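Local coordinates for protein phosphoglycolate phosphatase (Thermoplasma acidophilum, PDB 1L6R) that hydrolyses 2-phosphoglycolate to glycolate and phosphate with the help of magnesium, and less efficiently splits inorganic pyrophosphate, as a homodimeric member of the HAD-like superfamily, at residues Ser45-Pro50 with Ser141-His146; Glu94-Ser97 with Ser101-Ser104; Leu7-Val12 with Phe156-Leu161; Glu29-Ala34 with Gln219-Phe224. The protein carries 1 engineered substitution. All blocks are in the same frame, centred on the assembly; numbering follows the deposited sequence.

Contact 1 of 4, residues Ser45-Pro50 with Ser141-His146; sequences SGNVIP and SGYSWH
G46 and S141 bring the two backbones nearest, with CA atoms 6.3 Å apart. S45-P50 runs from a loop into helix 49-60, with V48 at the N-cap. S141-S144 forms a type II' beta turn. An ST turn shapes the loop: N47 N donates to S45 OG over 2.9 Å. H146 NE2 reaches G46 O at 3.2 Å, but the bond is weak and bent (126°). H146 CG lies anti to the carbonyl carbon (chi1 -64°), which turns the imidazole toward G46. A CB on G46 would collide with this imidazole. One water joins G46 N to S141 OG. N47 ND2 lies 4.1 Å from Y143 CD1, the amide turned 55° from the ring. N47 OD1 accepts from V48 N at 2.8 Å, on a lone pair. Replacing N47 by alanine removes the amide, which is likely to leave V48 N without its side-chain acceptor and open a gap beside the Y143 ring. N47 lies near a bound calcium, and G46 belongs to a magnesium site. R111 also donates to G46 O, and R21 makes a cation-pi contact with Y143. The contact sets the loop after strand 40-44 against the hairpin of strands 136-141 and 144-149.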
loop_
_atom_site.group_PDB
_atom_site.type_symbol
_atom_site.label_atom_id
_atom_site.label_comp_id
_atom_site.label_asym_id
_atom_site.label_seq_id
_atom_site.Cartn_x
_atom_site.Cartn_y
_atom_site.Cartn_z
ATOM N N SER A 45 10.181 9.680 -8.954
ATOM C CA SER A 45 11.542 9.746 -8.436
ATOM C C SER A 45 11.601 10.186 -6.987
ATOM O O SER A 45 10.663 10.798 -6.477
ATOM C CB SER A 45 12.355 10.741 -9.278
ATOM O OG SER A 45 13.671 10.914 -8.775
ATOM N N GLY A 46 12.709 9.861 -6.331
ATOM C CA GLY A 46 12.928 10.310 -4.971
ATOM C C GLY A 46 13.628 11.665 -4.994
ATOM O O GLY A 46 13.779 12.309 -3.949
ATOM N N ASN A 47 14.045 12.126 -6.173
ATOM C CA ASN A 47 14.732 13.415 -6.251
ATOM C C ASN A 47 13.731 14.578 -6.151
ATOM O O ASN A 47 12.502 14.387 -6.142
ATOM C CB ASN A 47 15.558 13.522 -7.541
ATOM C CG ASN A 47 16.911 14.216 -7.322
ATOM O OD1 ASN A 47 16.994 15.267 -6.664
ATOM N ND2 ASN A 47 17.974 13.643 -7.887
ATOM N N VAL A 48 14.274 15.786 -6.092
ATOM C CA VAL A 48 13.467 16.987 -5.925
ATOM C C VAL A 48 12.687 17.370 -7.170
ATOM O O VAL A 48 13.079 17.031 -8.295
ATOM C CB VAL A 48 14.344 18.159 -5.450
ATOM C CG1 VAL A 48 14.966 17.804 -4.108
ATOM C CG2 VAL A 48 15.430 18.462 -6.463
ATOM N N ILE A 49 11.591 18.094 -6.981
ATOM C CA ILE A 49 10.765 18.425 -8.127
ATOM C C ILE A 49 11.432 19.218 -9.264
ATOM O O ILE A 49 11.105 18.970 -10.416
ATOM C CB ILE A 49 9.403 19.035 -7.679
ATOM C CG1 ILE A 49 8.366 18.856 -8.799
ATOM C CG2 ILE A 49 9.555 20.483 -7.261
ATOM C CD1 ILE A 49 7.960 17.407 -9.050
ATOM N N PRO A 50 12.364 20.162 -8.984
ATOM C CA PRO A 50 12.949 20.839 -10.154
ATOM C C PRO A 50 13.804 19.860 -10.981
ATOM O O PRO A 50 13.969 20.041 -12.183
ATOM C CB PRO A 50 13.775 21.978 -9.543
ATOM C CG PRO A 50 14.043 21.525 -8.127
ATOM C CD PRO A 50 12.778 20.814 -7.726
ATOM N N SER A 141 16.891 5.385 -2.072
ATOM C CA SER A 141 16.513 5.402 -3.479
ATOM C C SER A 141 17.342 6.444 -4.206
ATOM O O SER A 141 17.479 7.574 -3.749
ATOM C CB SER A 141 15.032 5.729 -3.671
ATOM O OG SER A 141 14.692 5.550 -5.043
ATOM N N GLY A 142 17.915 6.054 -5.336
ATOM C CA GLY A 142 18.680 7.000 -6.117
ATOM C C GLY A 142 19.980 7.449 -5.497
ATOM O O GLY A 142 20.923 6.672 -5.372
ATOM N N TYR A 143 20.010 8.707 -5.069
ATOM C CA TYR A 143 21.203 9.313 -4.485
ATOM C C TYR A 143 21.288 9.334 -2.977
ATOM O O TYR A 143 22.347 9.646 -2.434
ATOM C CB TYR A 143 21.325 10.769 -4.940
ATOM C CG TYR A 143 21.776 10.908 -6.357
ATOM C CD1 TYR A 143 20.875 10.770 -7.411
ATOM C CD2 TYR A 143 23.124 11.075 -6.655
ATOM C CE1 TYR A 143 21.313 10.784 -8.732
ATOM C CE2 TYR A 143 23.572 11.087 -7.972
ATOM C CZ TYR A 143 22.662 10.938 -8.996
ATOM O OH TYR A 143 23.110 10.939 -10.296
ATOM N N SER A 144 20.205 9.000 -2.292
ATOM C CA SER A 144 20.238 9.136 -0.841
ATOM C C SER A 144 19.156 8.350 -0.148
ATOM O O SER A 144 18.341 7.671 -0.778
ATOM C CB SER A 144 20.002 10.615 -0.488
ATOM O OG SER A 144 18.631 10.975 -0.728
ATOM N N TRP A 145 19.167 8.468 1.178
ATOM C CA TRP A 145 18.104 7.912 1.989
ATOM C C TRP A 145 17.005 8.975 1.949
ATOM O O TRP A 145 17.251 10.148 1.609
ATOM C CB TRP A 145 18.535 7.722 3.440
ATOM C CG TRP A 145 19.443 6.573 3.630
ATOM C CD1 TRP A 145 20.791 6.548 3.420
ATOM C CD2 TRP A 145 19.072 5.261 4.065
ATOM N NE1 TRP A 145 21.284 5.295 3.706
ATOM C CE2 TRP A 145 20.255 4.488 4.103
ATOM C CE3 TRP A 145 17.857 4.662 4.427
ATOM C CZ2 TRP A 145 20.261 3.138 4.491
ATOM C CZ3 TRP A 145 17.864 3.314 4.814
ATOM C CH2 TRP A 145 19.063 2.574 4.841
ATOM N N HIS A 146 15.808 8.550 2.322
ATOM C CA HIS A 146 14.642 9.406 2.329
ATOM C C HIS A 146 13.870 9.181 3.600
ATOM O O HIS A 146 13.627 8.039 3.977
ATOM C CB HIS A 146 13.747 9.068 1.140
ATOM C CG HIS A 146 14.392 9.347 -0.173
ATOM N ND1 HIS A 146 15.210 8.447 -0.825
ATOM C CD2 HIS A 146 14.409 10.481 -0.908
ATOM C CE1 HIS A 146 15.705 9.024 -1.908
ATOM N NE2 HIS A 146 15.232 10.255 -1.981
HETATM O O HOH W 1 15.329 8.415 -6.302
#

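Contact 2 of 4, residues Glu94-Ser97 with Ser101-Ser104; sequences EEMS and SMRS
M96 and M102 meet through a thioether sulfur. M102 SD lies 3.6 Å from M96 CB and 3.7 Å from M96 CG, so it touches the root of the other side chain and not its sulfur. The two chains differ in shape. M102 is extended beyond CG. M96 bends at chi2 (58°) and again at chi3 (59°), which carries its own SD and CE away from M102. Beside this pair S97 packs on the backbone of M102. S97 CB is 3.1 Å from M102 O, and S97 CA makes a CA-H...O contact with the same oxygen at 3.3 Å. The CA atoms of S97 and M102 are 4.9 Å apart.

The S97 hydroxyl turns back to helix 87-96. With chi1 at 67°, OG sits between the backbone N and the carbonyl carbon, and it donates to E94 O over 2.9 Å from above the carbonyl plane. On the other segment R103 NH1 donates to S101 O at 2.8 Å. That oxygen lies close to the guanidinium plane. T100 OG1 bonds to both M96 O and M102 N, tying the two segments through the short link between them. Farther out, M96 packs on Y126, V127 and E130 of helix 124-132, and M102 also reaches V127. S101 OG is held by D123 and D120, and S104 OG by N108.

No hydrogen bond runs directly between the two segments. The contact closes the short loop that follows helix 87-96 by apolar packing, with a CA-H...O approach to M102 O. This suggests that van der Waals packing carries the direct association, with hydrogen bonds through T100 beside it.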
loop_
_atom_site.group_PDB
_atom_site.type_symbol
_atom_site.label_atom_id
_atom_site.label_comp_id
_atom_site.label_asym_id
_atom_site.label_seq_id
_atom_site.Cartn_x
_atom_site.Cartn_y
_atom_site.Cartn_z
ATOM N N GLU A 94 17.012 17.399 12.092
ATOM C CA GLU A 94 17.725 18.382 12.898
ATOM C C GLU A 94 18.090 17.796 14.262
ATOM O O GLU A 94 19.222 17.942 14.721
ATOM C CB GLU A 94 16.859 19.633 13.076
ATOM C CG GLU A 94 17.511 20.749 13.881
ATOM C CD GLU A 94 16.594 21.950 14.065
ATOM O OE1 GLU A 94 16.997 22.910 14.756
ATOM O OE2 GLU A 94 15.468 21.934 13.518
ATOM N N GLU A 95 17.137 17.117 14.891
ATOM C CA GLU A 95 17.364 16.519 16.206
ATOM C C GLU A 95 18.294 15.309 16.145
ATOM O O GLU A 95 19.255 15.202 16.913
ATOM C CB GLU A 95 16.029 16.092 16.825
ATOM C CG GLU A 95 14.982 17.194 16.902
ATOM C CD GLU A 95 13.665 16.713 17.484
ATOM O OE1 GLU A 95 13.078 15.757 16.930
ATOM O OE2 GLU A 95 13.213 17.292 18.495
ATOM N N MET A 96 18.008 14.401 15.221
ATOM C CA MET A 96 18.788 13.179 15.081
ATOM C C MET A 96 20.247 13.419 14.688
ATOM O O MET A 96 21.138 12.663 15.084
ATOM C CB MET A 96 18.106 12.270 14.057
ATOM C CG MET A 96 18.404 10.796 14.220
ATOM S SD MET A 96 17.947 10.150 15.852
ATOM C CE MET A 96 16.228 10.499 15.908
ATOM N N SER A 97 20.500 14.469 13.919
ATOM C CA SER A 97 21.862 14.760 13.494
ATOM C C SER A 97 22.747 15.164 14.675
ATOM O O SER A 97 23.972 15.184 14.564
ATOM C CB SER A 97 21.857 15.870 12.440
ATOM O OG SER A 97 21.437 17.104 13.006
ATOM N N SER A 101 24.959 9.885 12.995
ATOM C CA SER A 101 25.631 10.305 11.776
ATOM C C SER A 101 24.639 10.795 10.717
ATOM O O SER A 101 25.050 11.175 9.621
ATOM C CB SER A 101 26.432 9.140 11.204
ATOM O OG SER A 101 25.561 8.086 10.838
ATOM N N MET A 102 23.348 10.785 11.045
ATOM C CA MET A 102 22.325 11.231 10.093
ATOM C C MET A 102 22.624 12.676 9.716
ATOM O O MET A 102 22.823 13.529 10.585
ATOM C CB MET A 102 20.943 11.129 10.723
ATOM C CG MET A 102 19.804 11.224 9.728
ATOM S SD MET A 102 18.213 11.320 10.563
ATOM C CE MET A 102 17.102 11.124 9.149
ATOM N N ARG A 103 22.641 12.966 8.421
ATOM C CA ARG A 103 22.975 14.310 7.982
ATOM C C ARG A 103 22.235 14.749 6.730
ATOM O O ARG A 103 21.836 13.927 5.896
ATOM C CB ARG A 103 24.485 14.403 7.751
ATOM C CG ARG A 103 25.053 13.256 6.928
ATOM C CD ARG A 103 26.581 13.265 6.956
ATOM N NE ARG A 103 27.168 12.243 6.092
ATOM C CZ ARG A 103 27.207 10.944 6.375
ATOM N NH1 ARG A 103 26.695 10.486 7.510
ATOM N NH2 ARG A 103 27.763 10.099 5.518
ATOM N N SER A 104 22.072 16.059 6.612
ATOM C CA SER A 104 21.391 16.672 5.481
ATOM C C SER A 104 22.202 16.535 4.195
ATOM O O SER A 104 23.416 16.290 4.219
ATOM C CB SER A 104 21.156 18.158 5.778
ATOM O OG SER A 104 20.335 18.754 4.787
#

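Contact 3 of 4, residues Leu7-Val12 with Phe156-Leu161; sequences LAAIDV and FAVNKL. With CA (calcium ion), chain C.
A Rossmann-like HAD core holds this contact: strand 7-11, in the middle of the main sheet, is covered by helix 154-164. The strand carries the nucleophile D11 at its C-terminal end. L7, A9 and D11 alternate along it, and L7 and A9 direct their side chains at the helix. The segment axes approach to 10.1 Å and run almost antiparallel, at 160°. The closest CA pair is A9 and V158.

The packing is wholly apolar. A9 CB touches two helix residues, 4.1 Å from V158 CG2 and 4.2 Å from L161 CD1. L161 CD1 also meets L7 CD2, and the two leucine side chains cross at about a right angle. The CG of L161 lies beside its backbone N (chi1 -72°), which helps bring one methyl to both L7 and A9. A9 presents a single methyl to the helix. L161 also packs on F66, and V158 on V174 of the adjacent strand. On the outer side of the helix, F156 and N159 pack on P188 and Y169 of the second subunit.

Beyond the packed part, D11 takes no contact with this helix. It binds a calcium ion together with D177, N180 and D181. D11 OD1 accepts from G14 N. Its other oxygen, D11 OD2, lies 2.4 Å from the calcium ion.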
loop_
_atom_site.group_PDB
_atom_site.type_symbol
_atom_site.label_atom_id
_atom_site.label_comp_id
_atom_site.label_asym_id
_atom_site.label_seq_id
_atom_site.Cartn_x
_atom_site.Cartn_y
_atom_site.Cartn_z
ATOM N N LEU A 7 -1.421 4.329 -19.689
ATOM C CA LEU A 7 -0.446 5.115 -18.952
ATOM C C LEU A 7 0.599 4.221 -18.312
ATOM O O LEU A 7 0.274 3.134 -17.821
ATOM C CB LEU A 7 -1.169 5.938 -17.877
ATOM C CG LEU A 7 -0.325 6.894 -17.019
ATOM C CD1 LEU A 7 -1.185 8.066 -16.587
ATOM C CD2 LEU A 7 0.259 6.163 -15.806
ATOM N N ALA A 8 1.851 4.674 -18.348
ATOM C CA ALA A 8 2.954 3.948 -17.725
ATOM C C ALA A 8 3.628 4.857 -16.702
ATOM O O ALA A 8 3.982 5.998 -17.004
ATOM C CB ALA A 8 3.970 3.497 -18.770
ATOM N N ALA A 9 3.785 4.345 -15.484
ATOM C CA ALA A 9 4.438 5.086 -14.406
ATOM C C ALA A 9 5.779 4.389 -14.206
ATOM O O ALA A 9 5.832 3.195 -13.902
ATOM C CB ALA A 9 3.596 5.035 -13.138
ATOM N N ILE A 10 6.855 5.148 -14.368
ATOM C CA ILE A 10 8.200 4.595 -14.308
ATOM C C ILE A 10 9.114 5.174 -13.237
ATOM O O ILE A 10 9.196 6.393 -13.074
ATOM C CB ILE A 10 8.897 4.807 -15.676
ATOM C CG1 ILE A 10 7.989 4.325 -16.813
ATOM C CG2 ILE A 10 10.236 4.088 -15.705
ATOM C CD1 ILE A 10 8.536 4.618 -18.200
ATOM N N ASP A 11 9.808 4.274 -12.535
ATOM C CA ASP A 11 10.787 4.610 -11.497
ATOM C C ASP A 11 12.030 5.119 -12.236
ATOM O O ASP A 11 12.723 4.355 -12.919
ATOM C CB ASP A 11 11.086 3.334 -10.710
ATOM C CG ASP A 11 12.279 3.451 -9.806
ATOM O OD1 ASP A 11 12.775 4.566 -9.543
ATOM O OD2 ASP A 11 12.710 2.376 -9.358
ATOM N N VAL A 12 12.306 6.408 -12.102
ATOM C CA VAL A 12 13.434 7.021 -12.797
ATOM C C VAL A 12 14.793 6.426 -12.465
ATOM O O VAL A 12 15.507 5.928 -13.343
ATOM C CB VAL A 12 13.502 8.545 -12.495
ATOM C CG1 VAL A 12 14.782 9.154 -13.064
ATOM C CG2 VAL A 12 12.287 9.248 -13.088
ATOM N N PHE A 156 0.727 5.973 -3.579
ATOM C CA PHE A 156 -0.016 7.221 -3.489
ATOM C C PHE A 156 0.018 7.912 -4.862
ATOM O O PHE A 156 -1.006 8.377 -5.360
ATOM C CB PHE A 156 0.622 8.127 -2.429
ATOM C CG PHE A 156 0.023 9.502 -2.363
ATOM C CD1 PHE A 156 -1.072 9.765 -1.545
ATOM C CD2 PHE A 156 0.547 10.537 -3.132
ATOM C CE1 PHE A 156 -1.642 11.042 -1.496
ATOM C CE2 PHE A 156 -0.013 11.818 -3.094
ATOM C CZ PHE A 156 -1.110 12.072 -2.274
ATOM N N ALA A 157 1.197 7.967 -5.476
ATOM C CA ALA A 157 1.333 8.622 -6.777
ATOM C C ALA A 157 0.544 7.935 -7.893
ATOM O O ALA A 157 -0.125 8.601 -8.691
ATOM C CB ALA A 157 2.813 8.715 -7.165
ATOM N N VAL A 158 0.620 6.610 -7.957
ATOM C CA VAL A 158 -0.091 5.873 -9.004
ATOM C C VAL A 158 -1.599 6.016 -8.821
ATOM O O VAL A 158 -2.333 6.173 -9.795
ATOM C CB VAL A 158 0.341 4.380 -9.020
ATOM C CG1 VAL A 158 -0.548 3.577 -9.957
ATOM C CG2 VAL A 158 1.787 4.276 -9.495
ATOM N N ASN A 159 -2.071 5.973 -7.581
ATOM C CA ASN A 159 -3.500 6.153 -7.368
ATOM C C ASN A 159 -3.909 7.557 -7.795
ATOM O O ASN A 159 -5.003 7.754 -8.324
ATOM C CB ASN A 159 -3.870 5.919 -5.905
ATOM C CG ASN A 159 -4.051 4.456 -5.590
ATOM O OD1 ASN A 159 -4.694 3.730 -6.343
ATOM N ND2 ASN A 159 -3.494 4.017 -4.475
ATOM N N LYS A 160 -3.034 8.533 -7.573
ATOM C CA LYS A 160 -3.332 9.909 -7.964
ATOM C C LYS A 160 -3.435 10.006 -9.490
ATOM O O LYS A 160 -4.319 10.675 -10.012
ATOM C CB LYS A 160 -2.250 10.848 -7.431
ATOM C CG LYS A 160 -2.470 12.300 -7.792
ATOM C CD LYS A 160 -1.755 13.204 -6.815
ATOM C CE LYS A 160 -2.398 13.126 -5.432
ATOM N NZ LYS A 160 -3.820 13.570 -5.467
ATOM N N LEU A 161 -2.531 9.341 -10.205
ATOM C CA LEU A 161 -2.580 9.347 -11.669
ATOM C C LEU A 161 -3.872 8.680 -12.154
ATOM O O LEU A 161 -4.513 9.151 -13.103
ATOM C CB LEU A 161 -1.361 8.610 -12.234
ATOM C CG LEU A 161 -0.017 9.337 -12.090
ATOM C CD1 LEU A 161 1.112 8.370 -12.356
ATOM C CD2 LEU A 161 0.045 10.510 -13.063
HETATM CA CA CA C . 13.178 1.320 -7.267
HETATM O O HOH W 2 13.070 3.930 -6.746
HETATM O O HOH W 3 15.484 1.954 -6.554
#

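Contact 4 of 4, residues Glu29-Ala34 with Gln219-Phe224; sequences ESIRSA and QIFKHF
F221 meets S30, I31 and A34 with the CD2 and CE2 atoms of its ring, and these contacts make up nearly all of the interface. This is the tight part. A34 CB is 3.6 Å from F221 CD2 and approaches the ring obliquely. S30 O lies at the ring edge, 3.6 Å from F221 CD2. I31 CA is also at the edge, 3.9 Å from F221 CE2, with I31 CG1 slightly farther off. F221 CG stands beside its backbone N (chi1 -74°), which directs the ring toward helix 25-36. With an alanine in place of F221 the ring is gone, and a gap is likely to open between the helices, leaving A34 and I31 without their aromatic partner.

The flanks are looser. K222 NZ reaches toward the first helix without touching it, and E29 and R32, joined by a long salt bridge, lie on the far side. The S30 hydroxyl is used within its own helix, bonding to K26 O. Segments 29-34 and 219-223 of helices 25-36 and 215-223 run at 26° to each other, with axes 10.3 Å apart at closest. Both helices cover the main sheet. F221 packs on I175 of strand 172-175, and its neighbour I220 on L173, A192 and F207.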
loop_
_atom_site.group_PDB
_atom_site.type_symbol
_atom_site.label_atom_id
_atom_site.label_comp_id
_atom_site.label_asym_id
_atom_site.label_seq_id
_atom_site.Cartn_x
_atom_site.Cartn_y
_atom_site.Cartn_z
ATOM N N GLU A 29 14.516 7.240 -26.079
ATOM C CA GLU A 29 13.884 7.068 -27.384
ATOM C C GLU A 29 12.686 6.125 -27.311
ATOM O O GLU A 29 11.707 6.326 -28.024
ATOM C CB GLU A 29 14.890 6.577 -28.425
ATOM C CG GLU A 29 16.037 7.570 -28.726
ATOM C CD GLU A 29 15.579 8.929 -29.291
ATOM O OE1 GLU A 29 14.384 9.107 -29.627
ATOM O OE2 GLU A 29 16.436 9.838 -29.413
ATOM N N SER A 30 12.746 5.111 -26.445
ATOM C CA SER A 30 11.613 4.195 -26.301
ATOM C C SER A 30 10.414 4.966 -25.756
ATOM O O SER A 30 9.279 4.791 -26.198
ATOM C CB SER A 30 11.962 3.045 -25.351
ATOM O OG SER A 30 12.999 2.242 -25.881
ATOM N N ILE A 31 10.669 5.825 -24.775
ATOM C CA ILE A 31 9.597 6.619 -24.201
ATOM C C ILE A 31 8.987 7.543 -25.261
ATOM O O ILE A 31 7.770 7.610 -25.401
ATOM C CB ILE A 31 10.115 7.448 -23.003
ATOM C CG1 ILE A 31 10.328 6.524 -21.798
ATOM C CG2 ILE A 31 9.131 8.575 -22.658
ATOM C CD1 ILE A 31 11.089 7.175 -20.659
ATOM N N ARG A 32 9.828 8.246 -26.011
ATOM C CA ARG A 32 9.302 9.148 -27.033
ATOM C C ARG A 32 8.529 8.389 -28.104
ATOM O O ARG A 32 7.501 8.871 -28.568
ATOM C CB ARG A 32 10.431 9.959 -27.667
ATOM C CG ARG A 32 11.060 10.945 -26.690
ATOM C CD ARG A 32 12.259 11.637 -27.308
ATOM N NE ARG A 32 12.884 12.563 -26.362
ATOM C CZ ARG A 32 14.062 13.147 -26.557
ATOM N NH1 ARG A 32 14.750 12.907 -27.669
ATOM N NH2 ARG A 32 14.562 13.957 -25.630
ATOM N N SER A 33 9.013 7.210 -28.484
ATOM C CA SER A 33 8.328 6.404 -29.491
ATOM C C SER A 33 6.949 5.993 -28.980
ATOM O O SER A 33 5.948 6.155 -29.678
ATOM C CB SER A 33 9.147 5.159 -29.833
ATOM O OG SER A 33 10.330 5.492 -30.545
ATOM N N ALA A 34 6.887 5.477 -27.754
ATOM C CA ALA A 34 5.610 5.052 -27.189
ATOM C C ALA A 34 4.643 6.221 -27.035
ATOM O O ALA A 34 3.448 6.083 -27.297
ATOM C CB ALA A 34 5.828 4.364 -25.845
ATOM N N GLN A 219 11.955 -3.152 -24.618
ATOM C CA GLN A 219 11.401 -4.503 -24.708
ATOM C C GLN A 219 10.040 -4.608 -24.028
ATOM O O GLN A 219 9.152 -5.309 -24.509
ATOM C CB GLN A 219 12.352 -5.536 -24.114
ATOM C CG GLN A 219 11.871 -6.963 -24.397
ATOM C CD GLN A 219 12.687 -8.022 -23.703
ATOM O OE1 GLN A 219 12.972 -7.919 -22.513
ATOM N NE2 GLN A 219 13.050 -9.069 -24.438
ATOM N N ILE A 220 9.883 -3.919 -22.899
ATOM C CA ILE A 220 8.619 -3.921 -22.175
ATOM C C ILE A 220 7.528 -3.290 -23.034
ATOM O O ILE A 220 6.448 -3.855 -23.177
ATOM C CB ILE A 220 8.744 -3.149 -20.832
ATOM C CG1 ILE A 220 9.583 -3.963 -19.846
ATOM C CG2 ILE A 220 7.369 -2.852 -20.257
ATOM C CD1 ILE A 220 10.008 -3.160 -18.625
ATOM N N PHE A 221 7.811 -2.123 -23.607
ATOM C CA PHE A 221 6.824 -1.446 -24.442
ATOM C C PHE A 221 6.445 -2.311 -25.647
ATOM O O PHE A 221 5.266 -2.409 -25.997
ATOM C CB PHE A 221 7.360 -0.083 -24.915
ATOM C CG PHE A 221 7.379 0.985 -23.836
ATOM C CD1 PHE A 221 6.704 0.810 -22.627
ATOM C CD2 PHE A 221 8.045 2.189 -24.058
ATOM C CE1 PHE A 221 6.691 1.821 -21.651
ATOM C CE2 PHE A 221 8.039 3.212 -23.090
ATOM C CZ PHE A 221 7.362 3.027 -21.890
ATOM N N LYS A 222 7.435 -2.942 -26.269
ATOM C CA LYS A 222 7.163 -3.805 -27.422
ATOM C C LYS A 222 6.279 -4.967 -27.000
ATOM O O LYS A 222 5.329 -5.322 -27.696
ATOM C CB LYS A 222 8.459 -4.353 -28.010
ATOM C CG LYS A 222 9.289 -3.323 -28.750
ATOM C CD LYS A 222 10.576 -3.937 -29.272
ATOM C CE LYS A 222 11.404 -2.914 -30.028
ATOM N NZ LYS A 222 11.727 -1.736 -29.178
ATOM N N HIS A 223 6.591 -5.563 -25.856
ATOM C CA HIS A 223 5.804 -6.681 -25.366
ATOM C C HIS A 223 4.325 -6.324 -25.228
ATOM O O HIS A 223 3.451 -7.121 -25.576
ATOM C CB HIS A 223 6.345 -7.162 -24.019
ATOM C CG HIS A 223 5.565 -8.293 -23.428
ATOM N ND1 HIS A 223 4.594 -8.110 -22.468
ATOM C CD2 HIS A 223 5.593 -9.622 -23.687
ATOM C CE1 HIS A 223 4.058 -9.278 -22.159
ATOM N NE2 HIS A 223 4.647 -10.211 -22.885
ATOM N N PHE A 224 4.043 -5.129 -24.716
ATOM C CA PHE A 224 2.669 -4.688 -24.533
ATOM C C PHE A 224 2.105 -3.943 -25.751
ATOM O O PHE A 224 1.069 -3.286 -25.664
ATOM C CB PHE A 224 2.578 -3.816 -23.276
ATOM C CG PHE A 224 2.749 -4.588 -21.996
ATOM C CD1 PHE A 224 1.780 -5.501 -21.584
ATOM C CD2 PHE A 224 3.882 -4.417 -21.208
ATOM C CE1 PHE A 224 1.936 -6.233 -20.408
ATOM C CE2 PHE A 224 4.051 -5.141 -20.031
ATOM C CZ PHE A 224 3.075 -6.053 -19.627
#

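Contacts 3 and 4 pack on the main sheet of the HAD core. Contact 1 joins the loop after its strand 40-44 to the hairpin of the smaller sheet. Contact 2 lies at the far end of the molecule, its centre about 42 Å from that of contact 4. The centre of contact 3 is about 15 Å from that of contact 1 and about 17 Å from that of contact 4. It touches both: V12 packs on S45, and I10 on F221. Along the chain, contact 2 is nested inside contact 1, and contact 1 inside contact 3. Contacts 3 and 4 cross. The core thus joins early and late parts of the chain. Contacts 1 and 3 hold the metal-site residues G46 and D11.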